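Local atomic coordinates of prophenoloxidase b (Marsupenaeus japonicus, PDB entry 3WKY), a protein that probably acts, once activated, as a type 3 copper phenoloxidase that hydroxylates monophenols and oxidises o-diphenols. Residues H184-W189 against M235-L240; N478-P483 against R576-P581. All coordinates share one frame; numbering follows the deposited sequence.

Contact 1 (H184-W189 against M235-L240)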
loop_
_atom_site.group_PDB
_atom_site.type_symbol
_atom_site.label_atom_id
_atom_site.label_comp_id
_atom_site.label_asym_id
_atom_site.label_seq_id
_atom_site.Cartn_x
_atom_site.Cartn_y
_atom_site.Cartn_z
ATOM N N HIS A 184 27.673 -2.599 -8.988
ATOM C CA HIS A 184 28.726 -3.434 -9.557
ATOM C C HIS A 184 29.996 -2.633 -9.865
ATOM O O HIS A 184 31.073 -3.225 -9.971
ATOM C CB HIS A 184 28.236 -4.189 -10.799
ATOM C CG HIS A 184 29.187 -5.242 -11.271
ATOM N ND1 HIS A 184 30.011 -5.061 -12.361
ATOM C CD2 HIS A 184 29.465 -6.477 -10.786
ATOM C CE1 HIS A 184 30.747 -6.147 -12.536
ATOM N NE2 HIS A 184 30.438 -7.019 -11.594
ATOM N N ARG A 185 29.876 -1.306 -9.986
ATOM C CA ARG A 185 31.035 -0.444 -10.261
ATOM C C ARG A 185 32.096 -0.544 -9.165
ATOM O O ARG A 185 33.273 -0.254 -9.407
ATOM C CB ARG A 185 30.641 1.041 -10.466
ATOM C CG ARG A 185 29.833 1.355 -11.758
ATOM C CD ARG A 185 30.238 2.710 -12.418
ATOM N NE ARG A 185 29.962 3.922 -11.622
ATOM C CZ ARG A 185 28.763 4.494 -11.485
ATOM N NH1 ARG A 185 27.667 3.971 -12.055
ATOM N NH2 ARG A 185 28.645 5.592 -10.755
ATOM N N VAL A 186 31.689 -0.948 -7.964
ATOM C CA VAL A 186 32.633 -1.030 -6.847
ATOM C C VAL A 186 32.842 -2.489 -6.403
ATOM O O VAL A 186 33.432 -2.772 -5.357
ATOM C CB VAL A 186 32.273 0.012 -5.710
ATOM C CG1 VAL A 186 30.904 -0.224 -5.125
ATOM C CG2 VAL A 186 33.348 0.113 -4.618
ATOM N N SER A 187 32.405 -3.426 -7.240
ATOM C CA SER A 187 32.577 -4.838 -6.923
ATOM C C SER A 187 34.055 -5.250 -6.868
ATOM O O SER A 187 34.412 -6.139 -6.101
ATOM C CB SER A 187 31.789 -5.740 -7.886
ATOM O OG SER A 187 32.372 -5.770 -9.173
ATOM N N TYR A 188 34.918 -4.602 -7.655
ATOM C CA TYR A 188 36.350 -4.943 -7.596
ATOM C C TYR A 188 36.910 -4.771 -6.179
ATOM O O TYR A 188 37.810 -5.504 -5.755
ATOM C CB TYR A 188 37.183 -4.105 -8.585
ATOM C CG TYR A 188 37.266 -2.663 -8.179
ATOM C CD1 TYR A 188 36.289 -1.766 -8.571
ATOM C CD2 TYR A 188 38.314 -2.195 -7.383
ATOM C CE1 TYR A 188 36.342 -0.459 -8.190
ATOM C CE2 TYR A 188 38.375 -0.878 -7.002
ATOM C CZ TYR A 188 37.385 -0.017 -7.412
ATOM O OH TYR A 188 37.420 1.298 -7.039
ATOM N N TRP A 189 36.369 -3.799 -5.450
ATOM C CA TRP A 189 36.862 -3.463 -4.122
ATOM C C TRP A 189 36.209 -4.373 -3.087
ATOM O O TRP A 189 36.901 -4.976 -2.264
ATOM C CB TRP A 189 36.574 -1.985 -3.845
ATOM C CG TRP A 189 37.378 -1.296 -2.750
ATOM C CD1 TRP A 189 38.576 -0.639 -2.896
ATOM C CD2 TRP A 189 37.001 -1.136 -1.370
ATOM N NE1 TRP A 189 38.969 -0.095 -1.686
ATOM C CE2 TRP A 189 38.026 -0.392 -0.734
ATOM C CE3 TRP A 189 35.896 -1.551 -0.609
ATOM C CZ2 TRP A 189 37.981 -0.062 0.630
ATOM C CZ3 TRP A 189 35.853 -1.231 0.738
ATOM C CH2 TRP A 189 36.880 -0.477 1.341
ATOM N N MET A 235 34.864 6.407 0.282
ATOM C CA MET A 235 35.809 7.151 -0.527
ATOM C C MET A 235 35.935 6.519 -1.899
ATOM O O MET A 235 36.105 7.207 -2.907
ATOM C CB MET A 235 37.172 7.231 0.170
ATOM C CG MET A 235 37.062 7.848 1.534
ATOM S SD MET A 235 38.662 8.154 2.314
ATOM C CE MET A 235 38.071 8.247 3.991
ATOM N N GLU A 236 35.828 5.198 -1.939
ATOM C CA GLU A 236 35.850 4.499 -3.202
ATOM C C GLU A 236 34.571 4.838 -3.998
ATOM O O GLU A 236 34.626 5.061 -5.221
ATOM C CB GLU A 236 35.977 2.991 -2.932
ATOM C CG GLU A 236 36.687 2.202 -3.993
ATOM C CD GLU A 236 38.197 2.443 -4.068
ATOM O OE1 GLU A 236 38.795 3.185 -3.236
ATOM O OE2 GLU A 236 38.786 1.874 -5.004
ATOM N N ARG A 237 33.425 4.898 -3.313
ATOM C CA ARG A 237 32.167 5.240 -3.993
ATOM C C ARG A 237 32.231 6.654 -4.595
ATOM O O ARG A 237 31.873 6.866 -5.756
ATOM C CB ARG A 237 30.970 5.101 -3.044
ATOM C CG ARG A 237 30.745 3.649 -2.554
ATOM C CD ARG A 237 29.571 3.550 -1.567
ATOM N NE ARG A 237 28.287 3.788 -2.235
ATOM C CZ ARG A 237 27.584 2.851 -2.873
ATOM N NH1 ARG A 237 28.031 1.602 -2.958
ATOM N NH2 ARG A 237 26.434 3.170 -3.457
ATOM N N LEU A 238 32.688 7.615 -3.804
ATOM C CA LEU A 238 32.845 8.984 -4.312
ATOM C C LEU A 238 33.787 9.019 -5.523
ATOM O O LEU A 238 33.539 9.755 -6.489
ATOM C CB LEU A 238 33.322 9.944 -3.207
ATOM C CG LEU A 238 32.296 10.217 -2.094
ATOM C CD1 LEU A 238 32.934 10.940 -0.906
ATOM C CD2 LEU A 238 31.109 11.029 -2.621
ATOM N N SER A 239 34.850 8.214 -5.483
ATOM C CA SER A 239 35.790 8.127 -6.608
ATOM C C SER A 239 35.119 7.641 -7.881
ATOM O O SER A 239 35.609 7.880 -8.980
ATOM C CB SER A 239 36.959 7.184 -6.289
ATOM O OG SER A 239 37.719 7.642 -5.183
ATOM N N LEU A 240 34.003 6.936 -7.727
ATOM C CA LEU A 240 33.341 6.292 -8.846
ATOM C C LEU A 240 32.048 7.018 -9.248
ATOM O O LEU A 240 31.248 6.488 -10.028
ATOM C CB LEU A 240 33.024 4.841 -8.453
ATOM C CG LEU A 240 34.251 3.938 -8.312
ATOM C CD1 LEU A 240 33.912 2.659 -7.528
ATOM C CD2 LEU A 240 34.756 3.574 -9.683
HETATM O O HOH W 1 41.211 1.796 -2.281
#

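Contact 2 (N478-P483 against R576-P581). Unlike the reference sequence in segment 576-581: R576 (reference Gln). With NAG (2-acetamido-2-deoxy-beta-D-glucopyranose), chain F.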
loop_
_atom_site.group_PDB
_atom_site.type_symbol
_atom_site.label_atom_id
_atom_site.label_comp_id
_atom_site.label_asym_id
_atom_site.label_seq_id
_atom_site.Cartn_x
_atom_site.Cartn_y
_atom_site.Cartn_z
ATOM N N ASN A 478 42.833 -9.113 -11.626
ATOM C CA ASN A 478 43.247 -7.721 -11.483
ATOM C C ASN A 478 42.902 -7.153 -10.115
ATOM O O ASN A 478 41.871 -7.492 -9.536
ATOM C CB ASN A 478 42.604 -6.875 -12.580
ATOM C CG ASN A 478 43.116 -7.237 -13.957
ATOM O OD1 ASN A 478 44.325 -7.276 -14.186
ATOM N ND2 ASN A 478 42.199 -7.521 -14.876
ATOM N N PHE A 479 43.770 -6.284 -9.610
ATOM C CA PHE A 479 43.596 -5.679 -8.296
ATOM C C PHE A 479 43.880 -4.193 -8.404
ATOM O O PHE A 479 44.759 -3.781 -9.172
ATOM C CB PHE A 479 44.616 -6.252 -7.308
ATOM C CG PHE A 479 44.405 -7.691 -6.980
ATOM C CD1 PHE A 479 44.803 -8.687 -7.862
ATOM C CD2 PHE A 479 43.820 -8.057 -5.775
ATOM C CE1 PHE A 479 44.597 -10.031 -7.558
ATOM C CE2 PHE A 479 43.620 -9.394 -5.461
ATOM C CZ PHE A 479 44.013 -10.384 -6.355
ATOM N N LEU A 480 43.175 -3.386 -7.618
ATOM C CA LEU A 480 43.571 -1.988 -7.490
ATOM C C LEU A 480 44.939 -1.991 -6.818
ATOM O O LEU A 480 45.219 -2.860 -5.987
ATOM C CB LEU A 480 42.574 -1.215 -6.627
ATOM C CG LEU A 480 42.789 0.292 -6.685
ATOM C CD1 LEU A 480 42.346 0.774 -8.051
ATOM C CD2 LEU A 480 42.075 1.037 -5.559
ATOM N N GLU A 481 45.789 -1.025 -7.176
ATOM C CA GLU A 481 47.125 -0.938 -6.609
ATOM C C GLU A 481 47.559 0.517 -6.613
ATOM O O GLU A 481 46.886 1.359 -7.209
ATOM C CB GLU A 481 48.114 -1.785 -7.427
ATOM C CG GLU A 481 48.468 -3.134 -6.804
ATOM C CD GLU A 481 49.333 -3.001 -5.556
ATOM O OE1 GLU A 481 49.638 -1.855 -5.135
ATOM O OE2 GLU A 481 49.717 -4.051 -4.992
ATOM N N HIS A 482 48.679 0.816 -5.956
ATOM C CA HIS A 482 49.191 2.179 -5.904
ATOM C C HIS A 482 50.708 2.112 -5.753
ATOM O O HIS A 482 51.223 1.147 -5.200
ATOM C CB HIS A 482 48.607 2.905 -4.688
ATOM C CG HIS A 482 49.105 2.376 -3.380
ATOM N ND1 HIS A 482 50.232 2.873 -2.754
ATOM C CD2 HIS A 482 48.652 1.374 -2.587
ATOM C CE1 HIS A 482 50.438 2.214 -1.630
ATOM N NE2 HIS A 482 49.493 1.295 -1.505
ATOM N N PRO A 483 51.427 3.134 -6.248
ATOM C CA PRO A 483 52.876 3.252 -5.998
ATOM C C PRO A 483 53.167 3.536 -4.529
ATOM O O PRO A 483 52.321 4.150 -3.866
ATOM C CB PRO A 483 53.277 4.485 -6.824
ATOM C CG PRO A 483 52.217 4.627 -7.861
ATOM C CD PRO A 483 50.940 4.137 -7.212
ATOM N N ARG A 576 47.590 -3.731 1.581
ATOM C CA ARG A 576 48.476 -2.673 1.106
ATOM C C ARG A 576 47.981 -2.123 -0.225
ATOM O O ARG A 576 48.062 -0.915 -0.472
ATOM C CB ARG A 576 49.939 -3.149 0.982
ATOM C CG ARG A 576 50.893 -2.009 0.581
ATOM C CD ARG A 576 52.100 -2.484 -0.254
ATOM N NE ARG A 576 52.679 -1.387 -1.037
ATOM C CZ ARG A 576 52.244 -1.013 -2.243
ATOM N NH1 ARG A 576 51.227 -1.650 -2.817
ATOM N NH2 ARG A 576 52.825 0.001 -2.883
ATOM N N ASN A 577 47.436 -3.000 -1.068
ATOM C CA ASN A 577 46.985 -2.570 -2.389
ATOM C C ASN A 577 45.759 -1.652 -2.345
ATOM O O ASN A 577 45.476 -0.939 -3.320
ATOM C CB ASN A 577 46.753 -3.763 -3.321
ATOM C CG ASN A 577 45.511 -4.568 -2.953
ATOM O OD1 ASN A 577 45.499 -5.271 -1.949
ATOM N ND2 ASN A 577 44.467 -4.468 -3.774
ATOM N N LEU A 578 45.052 -1.654 -1.212
ATOM C CA LEU A 578 43.903 -0.748 -1.023
ATOM C C LEU A 578 44.212 0.361 -0.029
ATOM O O LEU A 578 43.312 0.982 0.537
ATOM C CB LEU A 578 42.645 -1.521 -0.578
ATOM C CG LEU A 578 42.190 -2.661 -1.490
ATOM C CD1 LEU A 578 40.914 -3.315 -0.920
ATOM C CD2 LEU A 578 41.945 -2.185 -2.931
ATOM N N GLN A 579 45.498 0.627 0.183
ATOM C CA GLN A 579 45.898 1.637 1.147
ATOM C C GLN A 579 45.509 3.052 0.711
ATOM O O GLN A 579 45.299 3.932 1.547
ATOM C CB GLN A 579 47.410 1.549 1.352
ATOM C CG GLN A 579 47.991 2.516 2.338
ATOM C CD GLN A 579 49.449 2.183 2.582
ATOM O OE1 GLN A 579 50.073 1.501 1.758
ATOM N NE2 GLN A 579 49.994 2.630 3.716
ATOM N N VAL A 580 45.420 3.269 -0.598
ATOM C CA VAL A 580 45.092 4.579 -1.145
ATOM C C VAL A 580 43.719 4.475 -1.807
ATOM O O VAL A 580 43.498 3.578 -2.621
ATOM C CB VAL A 580 46.162 5.007 -2.183
ATOM C CG1 VAL A 580 45.782 6.330 -2.886
ATOM C CG2 VAL A 580 47.543 5.132 -1.493
ATOM N N PRO A 581 42.786 5.376 -1.452
ATOM C CA PRO A 581 41.494 5.386 -2.167
ATOM C C PRO A 581 41.714 5.562 -3.674
ATOM O O PRO A 581 42.696 6.184 -4.072
ATOM C CB PRO A 581 40.782 6.611 -1.583
ATOM C CG PRO A 581 41.346 6.738 -0.187
ATOM C CD PRO A 581 42.817 6.346 -0.340
HETATM C C1 NAG F . 56.378 -1.913 -0.208
HETATM C C2 NAG F . 57.799 -2.093 -0.751
HETATM C C3 NAG F . 57.734 -2.517 -2.213
HETATM C C4 NAG F . 56.924 -3.799 -2.334
HETATM C C5 NAG F . 55.580 -3.685 -1.618
HETATM C C6 NAG F . 54.930 -5.059 -1.514
HETATM C C7 NAG F . 59.747 -0.938 0.129
HETATM C C8 NAG F . 60.771 0.115 -0.179
HETATM N N2 NAG F . 58.615 -0.900 -0.577
HETATM O O3 NAG F . 59.030 -2.737 -2.719
HETATM O O4 NAG F . 56.703 -4.097 -3.696
HETATM O O5 NAG F . 55.719 -3.165 -0.307
HETATM O O6 NAG F . 55.520 -5.753 -0.437
HETATM O O7 NAG F . 59.968 -1.785 0.996
HETATM O O HOH W 2 50.464 -4.552 -2.538
#

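Contact 1 (H184-W189 against M235-L240)
The indole of W189 has E236 CG over one face, 3.8 Å from the centroid of its five-membered ring, a CH-pi contact. At the indole edge a water lies in plane. It accepts from W189 NE1 and donates to E236 OE1. The Y188 ring is met at its edge by E236 OE2 and L240 CD1, while W189 CB lies over one of its faces. Y188 OH donates a short bond of 2.5 Å to E236 OE2, on the anti side and 23° out of the carboxylate plane. The bend at chi2 of E236 (71°) turns the carboxylate toward both rings. OE1 also accepts from R582 N. With an alanine in place of E236, the Y188 hydroxyl, the water and R582 N would probably lose this acceptor, and the indole its CH-pi partner. The R185 guanidinium meets L240 O at its edge, side-on. NH2 donates at 2.8 Å and NE at 3.3 Å to this one oxygen. Between them L240 CD1 packs 3.6 Å from V186 CB. The contact joins the start of helix 187-190 to the C-terminal end of helix 218-239 in the copper-containing domain, and the W189 side chain is about 12 Å from the dicopper-oxygen cluster. R185 brings its charge to a carbonyl at that helix end, where the dipole would probably welcome it. Neutral donors around E236 would probably help stabilise a negative charge in this buried place.

Contact 2 (N478-P483 against R576-P581)
H482 lies between R576 and V580 where strand 472-481 of the Ig-like domain ends against the loop 576-581. This is the tightly packed part. The R576 guanidinium stacks flat on one imidazole face, with planes 6° apart and centres 4.0 Å apart. V580 CG2 covers the opposite face in a CH-pi contact. The H482 chi1 of 68° stands the ring between backbone N and carbonyl carbon, directed into the loop. H482 NE2 makes a weak bond to R576 O, and ND1 donates to P483 O. R576 NH2 donates to H482 O at 3.0 Å and also pairs with D484. R576 NH1 forms a salt bridge with E481 OE1, on the syn lone pair. Deeper along the strand, L480 CB packs on L578 CD2. N577 ND2 bonds to D192 and, nearly in its own amide plane, to L480 O at 2.8 Å with an N-H...O angle of 161°.

The looser side holds water and sugar. A water links R576 NH1 to E481 OE2, which K453 also pairs with. R576, which differs from the reference glutamine, bonds through NE to N550. The same NE passes O5 of the N-acetylglucosamine at 3.6 Å.

In the fold
Both contacts are largely buried, and their centres are about 13 Å apart. Contact 1 joins two helices of the copper-containing domain. Contact 2 joins a strand and a loop of the Ig-like domain. They touch where these domains meet: E236 OE2 packs on L480 CD2 at 3.4 Å, and W189 CD1 on L578 CD2 at 3.7 Å. Loop 576-581 therefore serves both, facing the strand in contact 2 and the helices of contact 1. The chemistry differs with place. Contact 1 pairs charged groups with neutral partners, and R185 borders a second subunit. Contact 2 pairs opposite charges and reaches a glycan, with no other protein chain touching it.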